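PDB 3OFT: cytochrome P450 from Novosphingobium aromaticivorans, which binds a haem (protoporphyrin IX containing iron) within the largely helical fold of the cytochrome P450 family. Local coordinates for residues Thr378-Gly381 against Gly385-Thr388; Val12-Phe17 against Lys31-Gly36; Glu195-Gln200 against Leu205-Leu210. All coordinates share one frame; numbering follows the deposited sequence.

Contact 1: Thr378-Gly381 against Gly385-Thr388; sequences TMKG and GACT
Lys-380 and Ala-386 face each other as a hydrogen-bonded pair of an antiparallel hairpin, Lys-380 N giving its hydrogen to Ala-386 O at 2.8 Å and Ala-386 N returning one to Lys-380 O at 3.2 Å. One step along, Met-379 and Cys-387 make the non-hydrogen-bonded pair, their CA atoms 4.1 Å apart and their side chains diverging. Next, Thr-388 N bonds to Thr-378 O at 2.8 Å.

The two threonines also meet through their hydroxyls, OG1 of Thr-378 lying 2.8 Å from OG1 of Thr-388 in a hydrogen bond, with the side chains crossing at about a right angle. Thr-388 OG1 sits between its backbone N and carbonyl carbon (chi1 52°), which leaves the CG2 branch to lie against the lysine: Thr-388 CG2 is 3.6 Å from Lys-380 CG and follows the aliphatic chain on to CE. A water donates to Met-379 O and is also hydrogen-bonded to Thr-388 OG1.

Beyond Cys-387 the chain turns a corner at Thr-388. Met-379 and Cys-387, whose side chains leave the face of Lys-380, both rest on Leu-248 of helix 221-252, and Cys-387 also on Met-245; Ala-386, on the same face as Lys-380, touches Ala-241 of that helix, while Gly-385 bonds to Thr-280.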
ATOM      1  N   THR A 378       6.283   8.051 -15.841  1.00 14.71           N
ATOM      2  CA  THR A 378       6.040   6.635 -16.163  1.00 14.11           C
ATOM      3  C   THR A 378       5.550   5.931 -14.900  1.00 13.17           C
ATOM      4  O   THR A 378       5.850   6.368 -13.791  1.00 11.34           O
ATOM      5  CB  THR A 378       7.323   5.912 -16.718  1.00 13.50           C
ATOM      6  OG1 THR A 378       8.422   6.116 -15.820  1.00 18.60           O
ATOM      7  CG2 THR A 378       7.743   6.523 -18.028  1.00 18.35           C
ATOM      8  N   MET A 379       4.806   4.845 -15.079  1.00 13.03           N
ATOM      9  CA  MET A 379       4.212   4.109 -13.972  1.00 13.14           C
ATOM     10  C   MET A 379       4.476   2.626 -14.185  1.00 13.70           C
ATOM     11  O   MET A 379       4.859   2.236 -15.285  1.00 14.55           O
ATOM     12  CB  MET A 379       2.695   4.356 -13.940  1.00 13.12           C
ATOM     13  CG  MET A 379       2.323   5.811 -13.728  1.00 13.93           C
ATOM     14  SD  MET A 379       0.610   6.003 -13.246  1.00 15.03           S
ATOM     15  CE  MET A 379       0.312   7.778 -13.364  1.00 15.84           C
ATOM     16  N   LYS A 380       4.238   1.805 -13.161  1.00 12.08           N
ATOM     17  CA  LYS A 380       4.247   0.355 -13.294  1.00 12.57           C
ATOM     18  C   LYS A 380       3.016  -0.265 -12.625  1.00 12.30           C
ATOM     19  O   LYS A 380       2.290   0.404 -11.845  1.00 10.87           O
ATOM     20  CB  LYS A 380       5.530  -0.238 -12.690  1.00 12.76           C
ATOM     21  CG  LYS A 380       5.641  -0.014 -11.170  1.00 13.57           C
ATOM     22  CD  LYS A 380       6.769  -0.834 -10.600  1.00 21.97           C
ATOM     23  CE  LYS A 380       7.305  -0.220  -9.330  1.00 26.89           C
ATOM     24  NZ  LYS A 380       6.661  -0.812  -8.160  1.00 28.02           N
ATOM     25  N   GLY A 381       2.775  -1.546 -12.929  1.00 12.14           N
ATOM     26  CA  GLY A 381       1.619  -2.265 -12.386  1.00 12.20           C
ATOM     27  C   GLY A 381       2.083  -3.207 -11.294  1.00 12.76           C
ATOM     28  O   GLY A 381       2.876  -2.816 -10.460  1.00 14.83           O
ATOM     29  N   GLY A 385       0.774  -0.695  -7.602  1.00  8.50           N
ATOM     30  CA  GLY A 385       1.074   0.178  -8.733  1.00  9.15           C
ATOM     31  C   GLY A 385       1.671   1.488  -8.267  1.00 10.20           C
ATOM     32  O   GLY A 385       1.401   1.948  -7.150  1.00 10.15           O
ATOM     33  N   ALA A 386       2.532   2.073  -9.092  1.00  9.68           N
ATOM     34  CA  ALA A 386       3.284   3.245  -8.666  1.00 10.08           C
ATOM     35  C   ALA A 386       3.887   4.001  -9.845  1.00 10.02           C
ATOM     36  O   ALA A 386       4.097   3.419 -10.928  1.00 10.17           O
ATOM     37  CB  ALA A 386       4.403   2.851  -7.627  1.00  9.29           C
ATOM     38  N   CYS A 387       4.126   5.300  -9.641  1.00 10.02           N
ATOM     39  CA  CYS A 387       5.055   6.032 -10.499  1.00 10.56           C
ATOM     40  C   CYS A 387       6.449   5.405 -10.446  1.00 11.62           C
ATOM     41  O   CYS A 387       6.931   5.085  -9.369  1.00 11.00           O
ATOM     42  CB  CYS A 387       5.133   7.496 -10.043  1.00 10.75           C
ATOM     43  SG  CYS A 387       3.675   8.353 -10.395  1.00 14.98           S
ATOM     44  N   THR A 388       7.098   5.239 -11.598  1.00 11.84           N
ATOM     45  CA  THR A 388       8.512   4.845 -11.625  1.00 12.86           C
ATOM     46  C   THR A 388       9.403   6.046 -11.941  1.00 13.37           C
ATOM     47  O   THR A 388      10.595   6.021 -11.628  1.00 14.77           O
ATOM     48  CB  THR A 388       8.748   3.725 -12.650  1.00 13.36           C
ATOM     49  OG1 THR A 388       8.198   4.114 -13.917  1.00 14.93           O
ATOM     50  CG2 THR A 388       8.050   2.446 -12.181  1.00 15.31           C
TER
HETATM   51  O   HOH W   1       7.484   1.817 -15.988  1.00 28.05           O

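Contact 2: Val12-Phe17 against Lys31-Gly36; sequences VDFDIF and KTLLDG
Asp-15 OD2 takes hydrogen bonds from Phe-17 N, at 2.9 Å, and from Asn-45 ND2, just after Phe-14, the residue whose ring meets Leu-33 across the contact. The bond to Phe-17 N closes an Asx turn and reaches the oxygen from above the carboxylate plane, 53° out of it.

Phe-14 sends its ring toward the 31-36 segment because CG stands anti to the backbone N (chi1 -159°). Leu-33 comes over one face of that ring: its CD1 methyl lies 4.1 Å from the Phe-14 ring centroid, only 5° off the normal, a CH-pi contact centred on the ring. The other branch leans toward the rim, with Leu-33 CD2 3.9 Å from Phe-14 CD1, and Leu-33 CG is 4.0 Å from Phe-14 CE1. Thr-32 adds a looser touch, its OG1 approaching Phe-14 CE1 obliquely at 4.1 Å; that hydroxyl has its polar partner in Ala-29 O.

Leu-33 sits in a 3-10 segment with three successive i to i+3 bonds, starting with Leu-34 N to Lys-31 O at 3.0 Å. Ile-50 of strand 48-51 touches both Phe-14 and Leu-33, Leu-310 packs on Leu-33, and the Trp-30 ring meets that of Phe-14.

This is a leucine-on-phenylalanine CH-pi pair joining two connections of the cytochrome P450 fold, the loop that leaves edge strand 11-12 of the mixed sheet and the 3-10 turn leading from helix 26-31 into strand 39-42.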
ATOM      1  N   VAL A  12     -10.151 -13.677 -20.434  1.00 18.67           N
ATOM      2  CA  VAL A  12      -9.268 -12.586 -20.880  1.00 18.14           C
ATOM      3  C   VAL A  12      -7.826 -13.058 -20.772  1.00 18.83           C
ATOM      4  O   VAL A  12      -7.553 -14.050 -20.132  1.00 17.47           O
ATOM      5  CB  VAL A  12      -9.434 -11.280 -20.056  1.00 17.64           C
ATOM      6  CG1 VAL A  12     -10.844 -10.729 -20.146  1.00 17.89           C
ATOM      7  CG2 VAL A  12      -9.026 -11.498 -18.580  1.00 18.12           C
ATOM      8  N   ASP A  13      -6.890 -12.337 -21.367  1.00 19.44           N
ATOM      9  CA  ASP A  13      -5.498 -12.681 -21.146  1.00 21.21           C
ATOM     10  C   ASP A  13      -4.746 -11.608 -20.331  1.00 20.49           C
ATOM     11  O   ASP A  13      -3.507 -11.650 -20.199  1.00 22.34           O
ATOM     12  CB  ASP A  13      -4.829 -12.955 -22.486  1.00 22.04           C
ATOM     13  CG  ASP A  13      -4.731 -11.717 -23.339  1.00 27.25           C
ATOM     14  OD1 ASP A  13      -4.007 -11.748 -24.367  1.00 34.21           O
ATOM     15  OD2 ASP A  13      -5.390 -10.709 -22.998  1.00 31.94           O
ATOM     16  N   PHE A  14      -5.493 -10.661 -19.780  1.00 19.20           N
ATOM     17  CA  PHE A  14      -4.968  -9.621 -18.867  1.00 17.98           C
ATOM     18  C   PHE A  14      -3.860 -10.083 -17.910  1.00 17.48           C
ATOM     19  O   PHE A  14      -4.102 -10.948 -17.066  1.00 17.42           O
ATOM     20  CB  PHE A  14      -6.136  -9.044 -18.057  1.00 18.48           C
ATOM     21  CG  PHE A  14      -5.873  -7.683 -17.466  1.00 17.86           C
ATOM     22  CD1 PHE A  14      -6.210  -6.516 -18.178  1.00 19.01           C
ATOM     23  CD2 PHE A  14      -5.340  -7.558 -16.183  1.00 17.71           C
ATOM     24  CE1 PHE A  14      -6.009  -5.263 -17.623  1.00 17.16           C
ATOM     25  CE2 PHE A  14      -5.095  -6.290 -15.628  1.00 16.90           C
ATOM     26  CZ  PHE A  14      -5.469  -5.138 -16.354  1.00 18.29           C
ATOM     27  N   ASP A  15      -2.658  -9.497 -18.040  1.00 16.62           N
ATOM     28  CA  ASP A  15      -1.520  -9.774 -17.168  1.00 16.54           C
ATOM     29  C   ASP A  15      -1.464  -8.719 -16.059  1.00 15.54           C
ATOM     30  O   ASP A  15      -1.113  -7.570 -16.319  1.00 13.12           O
ATOM     31  CB  ASP A  15      -0.216  -9.723 -17.972  1.00 16.90           C
ATOM     32  CG  ASP A  15       1.029  -9.914 -17.117  1.00 20.06           C
ATOM     33  OD1 ASP A  15       2.113  -9.844 -17.737  1.00 22.30           O
ATOM     34  OD2 ASP A  15       0.981 -10.117 -15.860  1.00 16.41           O
ATOM     35  N   ILE A  16      -1.786  -9.113 -14.827  1.00 15.14           N
ATOM     36  CA  ILE A  16      -1.808  -8.158 -13.703  1.00 15.82           C
ATOM     37  C   ILE A  16      -0.470  -7.472 -13.381  1.00 15.97           C
ATOM     38  O   ILE A  16      -0.442  -6.360 -12.799  1.00 15.71           O
ATOM     39  CB  ILE A  16      -2.435  -8.814 -12.451  1.00 16.00           C
ATOM     40  CG1 ILE A  16      -1.544  -9.980 -11.988  1.00 17.88           C
ATOM     41  CG2 ILE A  16      -3.895  -9.180 -12.790  1.00 15.83           C
ATOM     42  CD1 ILE A  16      -2.214 -11.016 -11.069  1.00 22.30           C
ATOM     43  N   PHE A  17       0.630  -8.092 -13.796  1.00 15.61           N
ATOM     44  CA  PHE A  17       1.954  -7.514 -13.628  1.00 18.03           C
ATOM     45  C   PHE A  17       2.306  -6.467 -14.685  1.00 19.69           C
ATOM     46  O   PHE A  17       3.176  -5.641 -14.446  1.00 20.18           O
ATOM     47  CB  PHE A  17       3.041  -8.610 -13.515  1.00 17.62           C
ATOM     48  CG  PHE A  17       2.845  -9.516 -12.329  1.00 18.48           C
ATOM     49  CD1 PHE A  17       3.111  -9.066 -11.041  1.00 19.26           C
ATOM     50  CD2 PHE A  17       2.359 -10.817 -12.495  1.00 19.05           C
ATOM     51  CE1 PHE A  17       2.930  -9.899  -9.932  1.00 21.39           C
ATOM     52  CE2 PHE A  17       2.162 -11.659 -11.386  1.00 20.85           C
ATOM     53  CZ  PHE A  17       2.452 -11.206 -10.106  1.00 21.35           C
ATOM     54  N   LYS A  31      -8.886   0.342 -15.637  1.00 11.34           N
ATOM     55  CA  LYS A  31     -10.263   0.697 -15.975  1.00 13.48           C
ATOM     56  C   LYS A  31     -10.777   0.153 -17.315  1.00 14.17           C
ATOM     57  O   LYS A  31     -11.993   0.117 -17.521  1.00 14.04           O
ATOM     58  CB  LYS A  31     -10.490   2.223 -15.890  1.00 13.71           C
ATOM     59  CG  LYS A  31     -10.645   2.681 -14.429  1.00 16.32           C
ATOM     60  CD  LYS A  31     -10.913   4.180 -14.300  1.00 19.76           C
ATOM     61  CE  LYS A  31     -12.334   4.535 -14.737  1.00 22.73           C
ATOM     62  NZ  LYS A  31     -12.904   5.696 -13.943  1.00 22.80           N
ATOM     63  N   THR A  32      -9.879  -0.286 -18.193  1.00 14.09           N
ATOM     64  CA  THR A  32     -10.294  -0.984 -19.421  1.00 15.03           C
ATOM     65  C   THR A  32     -11.213  -2.166 -19.089  1.00 15.47           C
ATOM     66  O   THR A  32     -12.114  -2.505 -19.885  1.00 13.97           O
ATOM     67  CB  THR A  32      -9.120  -1.528 -20.227  1.00 15.77           C
ATOM     68  OG1 THR A  32      -8.388  -2.477 -19.425  1.00 16.30           O
ATOM     69  CG2 THR A  32      -8.200  -0.408 -20.642  1.00 15.43           C
ATOM     70  N   LEU A  33     -11.016  -2.767 -17.910  1.00 13.58           N
ATOM     71  CA  LEU A  33     -11.815  -3.923 -17.516  1.00 13.84           C
ATOM     72  C   LEU A  33     -13.273  -3.597 -17.187  1.00 13.69           C
ATOM     73  O   LEU A  33     -14.103  -4.489 -17.151  1.00 14.66           O
ATOM     74  CB  LEU A  33     -11.179  -4.687 -16.326  1.00 13.98           C
ATOM     75  CG  LEU A  33      -9.878  -5.459 -16.572  1.00 14.09           C
ATOM     76  CD1 LEU A  33      -9.449  -6.145 -15.254  1.00 13.49           C
ATOM     77  CD2 LEU A  33     -10.078  -6.510 -17.670  1.00 14.56           C
ATOM     78  N   LEU A  34     -13.577  -2.336 -16.889  1.00 14.05           N
ATOM     79  CA  LEU A  34     -14.957  -1.946 -16.632  1.00 16.68           C
ATOM     80  C   LEU A  34     -15.865  -2.092 -17.876  1.00 18.02           C
ATOM     81  O   LEU A  34     -17.127  -2.120 -17.753  1.00 18.82           O
ATOM     82  CB  LEU A  34     -14.983  -0.496 -16.163  1.00 16.17           C
ATOM     83  CG  LEU A  34     -14.947  -0.194 -14.657  1.00 18.55           C
ATOM     84  CD1 LEU A  34     -14.709  -1.307 -13.699  1.00 14.01           C
ATOM     85  CD2 LEU A  34     -14.254   1.176 -14.264  1.00 16.31           C
ATOM     86  N   ASP A  35     -15.237  -2.191 -19.042  1.00 19.59           N
ATOM     87  CA  ASP A  35     -15.971  -2.413 -20.310  1.00 22.06           C
ATOM     88  C   ASP A  35     -16.376  -3.869 -20.572  1.00 22.00           C
ATOM     89  O   ASP A  35     -17.040  -4.170 -21.586  1.00 22.88           O
ATOM     90  CB  ASP A  35     -15.171  -1.894 -21.507  1.00 22.97           C
ATOM     91  CG  ASP A  35     -14.844  -0.412 -21.403  1.00 29.79           C
ATOM     92  OD1 ASP A  35     -13.904   0.036 -22.105  1.00 34.50           O
ATOM     93  OD2 ASP A  35     -15.500   0.297 -20.604  1.00 33.59           O
ATOM     94  N   GLY A  36     -15.980  -4.778 -19.684  1.00 21.12           N
ATOM     95  CA  GLY A  36     -16.317  -6.194 -19.847  1.00 19.12           C
ATOM     96  C   GLY A  36     -17.100  -6.751 -18.693  1.00 18.44           C
ATOM     97  O   GLY A  36     -17.614  -5.999 -17.882  1.00 18.69           O
TER

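Contact 3: Glu195-Gln200 against Leu205-Leu210; sequences EKRMAQ and LFSRIL
Arg-197 lies with the aliphatic part of its side chain along the start of helix 205-210, beside Phe-206; its closest approach to Ser-207 is too short in the model to be trusted. Its backbone comes near too, the CA atoms of Arg-197 and Ser-207 being 5.2 Å apart. Arg-197 CD rests 4.0 Å from Phe-206 CB, so the phenylalanine offers its first carbon here and not its ring. The guanidinium plane stands 89° from the Phe-206 ring plane, and the two groups do not stack. Bends at chi2 (147°) and chi3 swing the charged end back along its own helix, where Arg-197 NE bonds to Phe-193 O; NH1 has a weak bond to Ile-153 O.

Ser-207 is buried, but its hydroxyl is well supplied: OG is hydrogen-bonded to Asp-204 OD2 and to Gly-202 N, both in the short connection between the helices. Those bonds tie the second helix to the link that precedes it. Helices 179-199 and 205-210 match, by their order ahead of the long helix 221-252, the G and H helices of the cytochrome P450 fold. The segment axes pass 8.9 Å apart with N-to-C directions 49° from each other, close enough for side chains to mesh without any hydrogen bond running between the two segments.

Leu-210, one turn further on, makes the apolar part of the contact. Its CD1 branch touches the middle of the methionine chain, 3.7 Å from Met-198 CG, the two side chains meeting at a slant. Ile-194 and Met-227 also touch Leu-210, and Trp-191 touches Met-198.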
ATOM      1  N   GLU A 195      15.321  -8.324  18.722  1.00 17.05           N
ATOM      2  CA  GLU A 195      16.045  -8.921  19.837  1.00 20.08           C
ATOM      3  C   GLU A 195      16.078  -7.931  20.991  1.00 20.36           C
ATOM      4  O   GLU A 195      15.751  -8.283  22.122  1.00 20.91           O
ATOM      5  CB  GLU A 195      17.457  -9.296  19.396  1.00 20.87           C
ATOM      6  CG  GLU A 195      18.333  -9.870  20.485  1.00 26.70           C
ATOM      7  CD  GLU A 195      19.705  -9.235  20.443  1.00 35.26           C
ATOM      8  OE1 GLU A 195      19.843  -8.074  20.930  1.00 39.04           O
ATOM      9  OE2 GLU A 195      20.636  -9.883  19.906  1.00 37.42           O
ATOM     10  N   LYS A 196      16.415  -6.675  20.677  1.00 20.39           N
ATOM     11  CA  LYS A 196      16.529  -5.617  21.681  1.00 22.31           C
ATOM     12  C   LYS A 196      15.192  -5.300  22.330  1.00 22.26           C
ATOM     13  O   LYS A 196      15.125  -5.168  23.552  1.00 23.21           O
ATOM     14  CB  LYS A 196      17.165  -4.352  21.080  1.00 22.41           C
ATOM     15  CG  LYS A 196      17.464  -3.230  22.089  1.00 27.75           C
ATOM     16  CD  LYS A 196      18.098  -2.008  21.425  1.00 33.01           C
ATOM     17  CE  LYS A 196      19.469  -2.338  20.810  1.00 36.60           C
ATOM     18  NZ  LYS A 196      20.093  -1.127  20.161  1.00 39.21           N
ATOM     19  N   ARG A 197      14.143  -5.174  21.523  1.00 21.71           N
ATOM     20  CA  ARG A 197      12.839  -4.757  22.014  1.00 23.05           C
ATOM     21  C   ARG A 197      12.046  -5.851  22.733  1.00 23.53           C
ATOM     22  O   ARG A 197      11.200  -5.542  23.589  1.00 23.75           O
ATOM     23  CB  ARG A 197      12.030  -4.057  20.906  1.00 23.67           C
ATOM     24  CG  ARG A 197      12.332  -2.542  20.819  1.00 24.70           C
ATOM     25  CD  ARG A 197      12.257  -1.916  19.392  1.00 29.16           C
ATOM     26  NE  ARG A 197      13.570  -2.167  18.844  1.00 34.35           N
ATOM     27  CZ  ARG A 197      14.539  -1.304  18.567  1.00 29.23           C
ATOM     28  NH1 ARG A 197      14.414   0.008  18.628  1.00 30.61           N
ATOM     29  NH2 ARG A 197      15.675  -1.820  18.176  1.00 29.00           N
ATOM     30  N   MET A 198      12.329  -7.114  22.426  1.00 23.30           N
ATOM     31  CA  MET A 198      11.716  -8.212  23.170  1.00 25.19           C
ATOM     32  C   MET A 198      12.394  -8.395  24.551  1.00 25.92           C
ATOM     33  O   MET A 198      11.723  -8.711  25.540  1.00 27.30           O
ATOM     34  CB  MET A 198      11.739  -9.537  22.387  1.00 24.33           C
ATOM     35  CG  MET A 198      10.849  -9.574  21.142  1.00 26.42           C
ATOM     36  SD  MET A 198      10.773 -11.218  20.376  1.00 28.38           S
ATOM     37  CE  MET A 198      12.319 -11.968  20.942  1.00 31.44           C
ATOM     38  N   ALA A 199      13.698  -8.155  24.606  1.00 27.19           N
ATOM     39  CA  ALA A 199      14.497  -8.230  25.857  1.00 28.07           C
ATOM     40  C   ALA A 199      14.251  -7.051  26.793  1.00 28.94           C
ATOM     41  O   ALA A 199      14.055  -7.228  28.004  1.00 29.13           O
ATOM     42  CB  ALA A 199      15.982  -8.311  25.524  1.00 28.33           C
ATOM     43  N   GLN A 200      14.254  -5.846  26.213  1.00 29.66           N
ATOM     44  CA  GLN A 200      14.127  -4.585  26.945  1.00 29.98           C
ATOM     45  C   GLN A 200      13.112  -3.663  26.256  1.00 29.27           C
ATOM     46  O   GLN A 200      13.519  -2.780  25.491  1.00 28.98           O
ATOM     47  CB  GLN A 200      15.488  -3.879  26.983  1.00 30.51           C
ATOM     48  CG  GLN A 200      16.581  -4.540  27.861  1.00 34.40           C
ATOM     49  CD  GLN A 200      16.423  -4.254  29.371  1.00 37.72           C
ATOM     50  OE1 GLN A 200      15.359  -3.845  29.843  1.00 40.37           O
ATOM     51  NE2 GLN A 200      17.496  -4.470  30.123  1.00 40.22           N
ATOM     52  N   LEU A 205       6.949   1.354  18.314  1.00 15.77           N
ATOM     53  CA  LEU A 205       5.996   0.432  17.682  1.00 15.21           C
ATOM     54  C   LEU A 205       6.256  -1.038  17.941  1.00 14.83           C
ATOM     55  O   LEU A 205       5.326  -1.756  18.319  1.00 15.43           O
ATOM     56  CB  LEU A 205       5.918   0.665  16.171  1.00 14.65           C
ATOM     57  CG  LEU A 205       4.939  -0.156  15.333  1.00 14.79           C
ATOM     58  CD1 LEU A 205       3.489  -0.091  15.883  1.00 19.09           C
ATOM     59  CD2 LEU A 205       5.010   0.249  13.817  1.00 17.41           C
ATOM     60  N   PHE A 206       7.476  -1.522  17.699  1.00 14.56           N
ATOM     61  CA  PHE A 206       7.730  -2.959  17.872  1.00 14.57           C
ATOM     62  C   PHE A 206       7.530  -3.351  19.334  1.00 15.40           C
ATOM     63  O   PHE A 206       6.886  -4.364  19.633  1.00 15.00           O
ATOM     64  CB  PHE A 206       9.144  -3.356  17.428  1.00 14.79           C
ATOM     65  CG  PHE A 206       9.313  -3.574  15.929  1.00 12.73           C
ATOM     66  CD1 PHE A 206       8.279  -3.335  15.022  1.00 14.25           C
ATOM     67  CD2 PHE A 206      10.552  -4.037  15.439  1.00 14.99           C
ATOM     68  CE1 PHE A 206       8.473  -3.549  13.616  1.00 11.91           C
ATOM     69  CE2 PHE A 206      10.771  -4.233  14.039  1.00 14.03           C
ATOM     70  CZ  PHE A 206       9.745  -3.995  13.146  1.00 14.53           C
ATOM     71  N   SER A 207       8.116  -2.577  20.244  1.00 16.11           N
ATOM     72  CA  SER A 207       8.022  -2.859  21.690  1.00 16.59           C
ATOM     73  C   SER A 207       6.594  -3.009  22.163  1.00 17.54           C
ATOM     74  O   SER A 207       6.265  -3.889  22.982  1.00 17.84           O
ATOM     75  CB  SER A 207       8.642  -1.723  22.511  1.00 17.07           C
ATOM     76  OG  SER A 207      10.037  -1.646  22.336  1.00 18.21           O
ATOM     77  N   ARG A 208       5.748  -2.126  21.677  1.00 17.38           N
ATOM     78  CA  ARG A 208       4.389  -2.114  22.127  1.00 18.14           C
ATOM     79  C   ARG A 208       3.556  -3.282  21.623  1.00 17.17           C
ATOM     80  O   ARG A 208       2.674  -3.764  22.319  1.00 15.99           O
ATOM     81  CB  ARG A 208       3.772  -0.787  21.778  1.00 19.69           C
ATOM     82  CG  ARG A 208       4.062   0.197  22.944  1.00 24.77           C
ATOM     83  CD  ARG A 208       3.495   1.550  22.685  1.00 29.27           C
ATOM     84  NE  ARG A 208       3.794   1.829  21.304  1.00 27.95           N
ATOM     85  CZ  ARG A 208       2.901   1.818  20.345  1.00 28.99           C
ATOM     86  NH1 ARG A 208       1.619   1.610  20.635  1.00 28.70           N
ATOM     87  NH2 ARG A 208       3.316   2.020  19.100  1.00 28.81           N
ATOM     88  N   ILE A 209       3.852  -3.760  20.426  1.00 15.41           N
ATOM     89  CA  ILE A 209       3.108  -4.915  19.906  1.00 14.43           C
ATOM     90  C   ILE A 209       3.647  -6.188  20.550  1.00 14.84           C
ATOM     91  O   ILE A 209       2.874  -7.065  20.962  1.00 16.11           O
ATOM     92  CB  ILE A 209       3.252  -5.045  18.364  1.00 13.55           C
ATOM     93  CG1 ILE A 209       2.599  -3.832  17.662  1.00 12.94           C
ATOM     94  CG2 ILE A 209       2.579  -6.342  17.909  1.00 11.30           C
ATOM     95  CD1 ILE A 209       2.828  -3.762  16.139  1.00 10.99           C
ATOM     96  N   LEU A 210       4.973  -6.265  20.671  1.00 15.40           N
ATOM     97  CA  LEU A 210       5.655  -7.475  21.115  1.00 15.71           C
ATOM     98  C   LEU A 210       5.505  -7.702  22.626  1.00 17.29           C
ATOM     99  O   LEU A 210       5.670  -8.827  23.085  1.00 16.83           O
ATOM    100  CB  LEU A 210       7.127  -7.471  20.707  1.00 16.45           C
ATOM    101  CG  LEU A 210       7.363  -7.587  19.182  1.00 16.28           C
ATOM    102  CD1 LEU A 210       8.852  -7.453  18.846  1.00 17.93           C
ATOM    103  CD2 LEU A 210       6.769  -8.846  18.645  1.00 17.37           C
TER

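Overall arrangement
Contacts 1 and 2 are neighbours, with centres about 17 Å apart and nearest atoms about 4 Å apart without touching; a backbone hydrogen bond between Ile-16 and Gly-382, in the hairpin turn, joins them. Contact 3 lies across the centre of the chain from both, its centre about 35 Å from that of contact 1 and about 44 Å from that of contact 2. Helix 221-252 links contacts 1 and 3, meeting 205-210 near its start and the hairpin near its end. Gly-385 is about 10 Å from both the haem and the hexanediol, whose pocket includes Asn-383 of the hairpin turn. The side chain of Phe-14 is about 13 Å from the diol, and that of Phe-206 about 8 Å from the haem.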